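Local atomic coordinates of uncharacterized protein (Klebsiella pneumoniae, PDB entry 2A2L), a protein that is of unknown function but belongs to the HbpS-like family, whose namesake degrades haem, and assembles from eight copies. Residues Q88-Y91 against G92-L95; Q94-Q98 against Q99-I103. All blocks are in the same frame, centred on the assembly; numbering follows the deposited sequence.

Contact 1: Q88-Y91 against G92-L95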
loop_
_atom_site.group_PDB
_atom_site.type_symbol
_atom_site.label_atom_id
_atom_site.label_comp_id
_atom_site.label_asym_id
_atom_site.label_seq_id
_atom_site.Cartn_x
_atom_site.Cartn_y
_atom_site.Cartn_z
ATOM N N GLN A 88 0.910 5.085 -27.698
ATOM C CA GLN A 88 1.905 6.179 -27.690
ATOM C C GLN A 88 3.131 5.843 -26.872
ATOM O O GLN A 88 3.103 4.909 -26.077
ATOM C CB GLN A 88 1.304 7.487 -27.170
ATOM C CG GLN A 88 0.107 7.985 -27.981
ATOM C CD GLN A 88 0.323 7.879 -29.472
ATOM O OE1 GLN A 88 1.205 8.529 -30.036
ATOM N NE2 GLN A 88 -0.476 7.055 -30.116
ATOM N N SER A 89 4.196 6.625 -27.042
ATOM C CA SER A 89 5.509 6.275 -26.483
ATOM C C SER A 89 5.478 5.970 -24.972
ATOM O O SER A 89 5.987 4.931 -24.521
ATOM C CB SER A 89 6.543 7.368 -26.798
ATOM O OG SER A 89 6.052 8.650 -26.409
ATOM N N LEU A 90 4.860 6.862 -24.207
ATOM C CA LEU A 90 4.876 6.780 -22.741
ATOM C C LEU A 90 3.621 6.123 -22.163
ATOM O O LEU A 90 3.324 6.318 -20.997
ATOM C CB LEU A 90 5.099 8.173 -22.114
ATOM C CG LEU A 90 6.482 8.811 -22.304
ATOM C CD1 LEU A 90 6.473 10.315 -22.223
ATOM C CD2 LEU A 90 7.501 8.257 -21.329
ATOM N N TYR A 91 2.902 5.333 -22.965
ATOM C CA TYR A 91 1.783 4.519 -22.456
ATOM C C TYR A 91 2.219 3.721 -21.237
ATOM O O TYR A 91 3.161 2.948 -21.310
ATOM C CB TYR A 91 1.273 3.532 -23.526
ATOM C CG TYR A 91 0.078 2.672 -23.093
ATOM C CD1 TYR A 91 -1.070 3.261 -22.518
ATOM C CD2 TYR A 91 0.079 1.283 -23.277
ATOM C CE1 TYR A 91 -2.168 2.486 -22.119
ATOM C CE2 TYR A 91 -1.043 0.491 -22.904
ATOM C CZ TYR A 91 -2.150 1.105 -22.316
ATOM O OH TYR A 91 -3.244 0.358 -21.915
ATOM N N GLY A 92 1.522 3.912 -20.120
ATOM C CA GLY A 92 1.861 3.245 -18.862
ATOM C C GLY A 92 2.596 4.126 -17.861
ATOM O O GLY A 92 2.838 3.718 -16.735
ATOM N N LEU A 93 2.936 5.349 -18.262
ATOM C CA LEU A 93 3.459 6.360 -17.337
ATOM C C LEU A 93 2.544 6.631 -16.149
ATOM O O LEU A 93 3.007 6.998 -15.046
ATOM C CB LEU A 93 3.692 7.655 -18.091
ATOM C CG LEU A 93 4.400 8.767 -17.332
ATOM C CD1 LEU A 93 5.704 8.261 -16.737
ATOM C CD2 LEU A 93 4.630 9.937 -18.243
ATOM N N GLN A 94 1.249 6.443 -16.380
ATOM C CA GLN A 94 0.210 6.759 -15.417
ATOM C C GLN A 94 0.141 5.707 -14.289
ATOM O O GLN A 94 -0.568 5.905 -13.275
ATOM C CB GLN A 94 -1.134 6.842 -16.142
ATOM C CG GLN A 94 -1.454 5.605 -16.997
ATOM C CD GLN A 94 -1.108 5.816 -18.447
ATOM O OE1 GLN A 94 0.034 6.154 -18.774
ATOM N NE2 GLN A 94 -2.098 5.648 -19.336
ATOM N N LEU A 95 0.882 4.609 -14.474
ATOM C CA LEU A 95 0.931 3.523 -13.516
ATOM C C LEU A 95 2.123 3.633 -12.577
ATOM O O LEU A 95 2.160 3.005 -11.527
ATOM C CB LEU A 95 0.914 2.186 -14.237
ATOM C CG LEU A 95 -0.428 1.945 -14.938
ATOM C CD1 LEU A 95 -0.330 0.737 -15.836
ATOM C CD2 LEU A 95 -1.540 1.738 -13.907
#
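The carbonyl oxygen of Leu90 accepts the backbone N-H of Leu93, with Leu93 N 2.9 Å from Leu90 O and an N-H...O angle of 158°. This bond closes a type II beta turn, Leu90 to Leu93, which follows directly on a type I turn, Gln88 to Tyr91, closed by Tyr91 N on Gln88 O. Gly92, with positive phi, takes the third position of the second turn, the usual place for glycine in a type II turn. The amide of Gln94 folds back over this turn: its OE1 stands 3.0 Å from Gly92 N in a weak, bent hydrogen bond, while NE2 is held by Val84 O. CG of Gln94 sits between its backbone N and carbonyl carbon (chi1 53°), and a further bend at chi2 returns the amide toward Gly92. NE2 of Gln94 also comes within 4.1 Å of Tyr91 CD1, ring and amide planes being nearly perpendicular at 82°. Leu90 CB and Leu93 CD2 make an apolar contact at 4.3 Å. Separately, Leu93 CB packs against the accepting carbonyl, 3.2 Å from Leu90 O. Tyr91 continues outward to Gln85 of the second subunit and to Tyr91 of the third, which also packs on Gln94. NE2 of Gln94 thus bonds Val84 O and OE1 weakly accepts Gly92 N, which probably limits the rotation of the amide as it bridges the turn and the part of the loop holding Val84, in a buried place where subunits meet.

Contact 2: Q94-Q98 against Q99-I103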
loop_
_atom_site.group_PDB
_atom_site.type_symbol
_atom_site.label_atom_id
_atom_site.label_comp_id
_atom_site.label_asym_id
_atom_site.label_seq_id
_atom_site.Cartn_x
_atom_site.Cartn_y
_atom_site.Cartn_z
ATOM N N GLN A 94 1.249 6.443 -16.380
ATOM C CA GLN A 94 0.210 6.759 -15.417
ATOM C C GLN A 94 0.141 5.707 -14.289
ATOM O O GLN A 94 -0.568 5.905 -13.275
ATOM C CB GLN A 94 -1.134 6.842 -16.142
ATOM C CG GLN A 94 -1.454 5.605 -16.997
ATOM C CD GLN A 94 -1.108 5.816 -18.447
ATOM O OE1 GLN A 94 0.034 6.154 -18.774
ATOM N NE2 GLN A 94 -2.098 5.648 -19.336
ATOM N N LEU A 95 0.882 4.609 -14.474
ATOM C CA LEU A 95 0.931 3.523 -13.516
ATOM C C LEU A 95 2.123 3.633 -12.577
ATOM O O LEU A 95 2.160 3.005 -11.527
ATOM C CB LEU A 95 0.914 2.186 -14.237
ATOM C CG LEU A 95 -0.428 1.945 -14.938
ATOM C CD1 LEU A 95 -0.330 0.737 -15.836
ATOM C CD2 LEU A 95 -1.540 1.738 -13.907
ATOM N N THR A 96 3.079 4.472 -12.945
ATOM C CA THR A 96 4.283 4.659 -12.128
ATOM C C THR A 96 4.073 5.640 -10.979
ATOM O O THR A 96 3.022 6.269 -10.878
ATOM C CB THR A 96 5.482 5.076 -12.984
ATOM O OG1 THR A 96 5.476 6.495 -13.171
ATOM C CG2 THR A 96 5.441 4.370 -14.309
ATOM N N ASN A 97 5.059 5.719 -10.085
ATOM C CA ASN A 97 5.038 6.634 -8.953
ATOM C C ASN A 97 3.807 6.563 -8.056
ATOM O O ASN A 97 3.254 7.598 -7.677
ATOM C CB ASN A 97 5.231 8.058 -9.447
ATOM C CG ASN A 97 6.616 8.312 -9.860
ATOM O OD1 ASN A 97 7.454 8.626 -9.031
ATOM N ND2 ASN A 97 6.900 8.142 -11.148
ATOM N N GLN A 98 3.369 5.342 -7.759
ATOM C CA GLN A 98 2.177 5.092 -6.959
ATOM C C GLN A 98 0.923 5.744 -7.570
ATOM O O GLN A 98 -0.018 6.106 -6.852
ATOM C CB GLN A 98 2.398 5.534 -5.497
ATOM C CG GLN A 98 3.244 4.570 -4.648
ATOM C CD GLN A 98 4.633 4.325 -5.223
ATOM O OE1 GLN A 98 5.393 5.268 -5.476
ATOM N NE2 GLN A 98 4.964 3.055 -5.453
ATOM N N GLN A 99 0.927 5.870 -8.897
ATOM C CA GLN A 99 -0.121 6.562 -9.643
ATOM C C GLN A 99 -0.294 8.046 -9.264
ATOM O O GLN A 99 -1.399 8.571 -9.293
ATOM C CB GLN A 99 -1.436 5.782 -9.597
ATOM C CG GLN A 99 -1.336 4.315 -10.110
ATOM C CD GLN A 99 -0.697 3.293 -9.113
ATOM O OE1 GLN A 99 -0.995 3.267 -7.902
ATOM N NE2 GLN A 99 0.184 2.451 -9.641
ATOM N N ARG A 100 0.802 8.738 -8.936
ATOM C CA ARG A 100 0.734 10.160 -8.573
ATOM C C ARG A 100 0.760 11.030 -9.804
ATOM O O ARG A 100 0.441 12.224 -9.718
ATOM C CB ARG A 100 1.898 10.576 -7.662
ATOM C CG ARG A 100 1.805 10.071 -6.234
ATOM C CD ARG A 100 2.757 10.836 -5.318
ATOM N NE ARG A 100 2.175 12.108 -4.912
ATOM C CZ ARG A 100 2.827 13.048 -4.238
ATOM N NH1 ARG A 100 4.093 12.843 -3.889
ATOM N NH2 ARG A 100 2.209 14.184 -3.909
ATOM N N ILE A 101 1.177 10.460 -10.938
ATOM C CA ILE A 101 1.274 11.252 -12.168
ATOM C C ILE A 101 -0.102 11.496 -12.786
ATOM O O ILE A 101 -0.757 10.561 -13.237
ATOM C CB ILE A 101 2.292 10.712 -13.208
ATOM C CG1 ILE A 101 3.717 10.844 -12.664
ATOM C CG2 ILE A 101 2.199 11.521 -14.503
ATOM C CD1 ILE A 101 4.755 10.099 -13.471
ATOM N N ILE A 102 -0.542 12.749 -12.773
ATOM C CA ILE A 102 -1.832 13.083 -13.362
ATOM C C ILE A 102 -1.682 13.472 -14.810
ATOM O O ILE A 102 -0.683 14.079 -15.185
ATOM C CB ILE A 102 -2.607 14.142 -12.565
ATOM C CG1 ILE A 102 -2.640 13.780 -11.074
ATOM C CG2 ILE A 102 -4.041 14.239 -13.073
ATOM C CD1 ILE A 102 -3.382 12.494 -10.803
ATOM N N ILE A 103 -2.651 13.077 -15.636
ATOM C CA ILE A 103 -2.459 13.071 -17.087
ATOM C C ILE A 103 -3.578 13.822 -17.789
ATOM O O ILE A 103 -3.751 13.709 -18.998
ATOM C CB ILE A 103 -2.345 11.620 -17.668
ATOM C CG1 ILE A 103 -3.540 10.762 -17.236
ATOM C CG2 ILE A 103 -1.018 10.997 -17.275
ATOM C CD1 ILE A 103 -3.734 9.516 -18.040
HETATM O O HOH W 1 -2.037 8.290 -12.798
HETATM O O HOH W 2 1.398 7.666 -12.368
HETATM O O HOH W 3 -1.889 8.021 -6.530
#
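Asn97, Gln98 and Gln99 all have positive phi and psi, a short left-handed turn in which Gln99 N bonds to Thr96 O at 2.9 Å and Arg100 N to Asn97 O at 3.0 Å, both donors standing above the carbonyl planes. The side chain of Gln99 bends at chi2 (77°) and runs back along the preceding residues: its CG lies 3.6 Å from Gln94 O, and NE2 reaches Leu95 O at 2.8 Å in a weak hydrogen bond. Its amide also meets Gln99 of both neighbouring subunits, OE1 accepting from the third and NE2 giving a weak bond to the second. Ile101 turns toward the other arm, and its CD1 lies 3.7 Å from both Thr96 OG1 and Asn97 ND2. Those two polar atoms are themselves joined, ND2 of Asn97 donating to OG1 of Thr96 at 3.0 Å; the same ND2 binds Ser58 O of the second subunit. CB and CG of Arg100 rest beside Asn97 O, whereas its guanidinium leads away to Asn65 and makes a cation-pi contact with Trp68, on helix 59-72. Further along, Ile103 CD1 approaches Gln94 CB at 4.2 Å. Water fills in between the arms: water 1 donates to Gln94 O and Ile101 O, and water 2 donates to Thr96 O while accepting from Ile101 N. Thr96 O thus has two donors, and the two arms of the loop are tied through solvent as well as directly, with the Gln99 amide carrying the bonding on into adjacent subunits.

Contacts 1 and 2 are successive parts of one long loop between helix 59-72 and strand 107-111, their centres about 9 Å apart, and they share Gln94 and Leu95. Gln94 works both ways: its amide serves the turn of contact 1, its backbone and CB serve contact 2. The two also touch through Leu93 CD1 and Ile101 CD1, 3.9 Å apart. Thr96 adds a polar tie, its OG1 hydrogen-bonding to Leu93 O. Contact 1 lies farther out, its centre about 20 Å from the chain centre against about 14 Å for contact 2. Both pack on two other subunits, with Leu95 meeting Leu95 of each, so the loop belongs to the assembly interface.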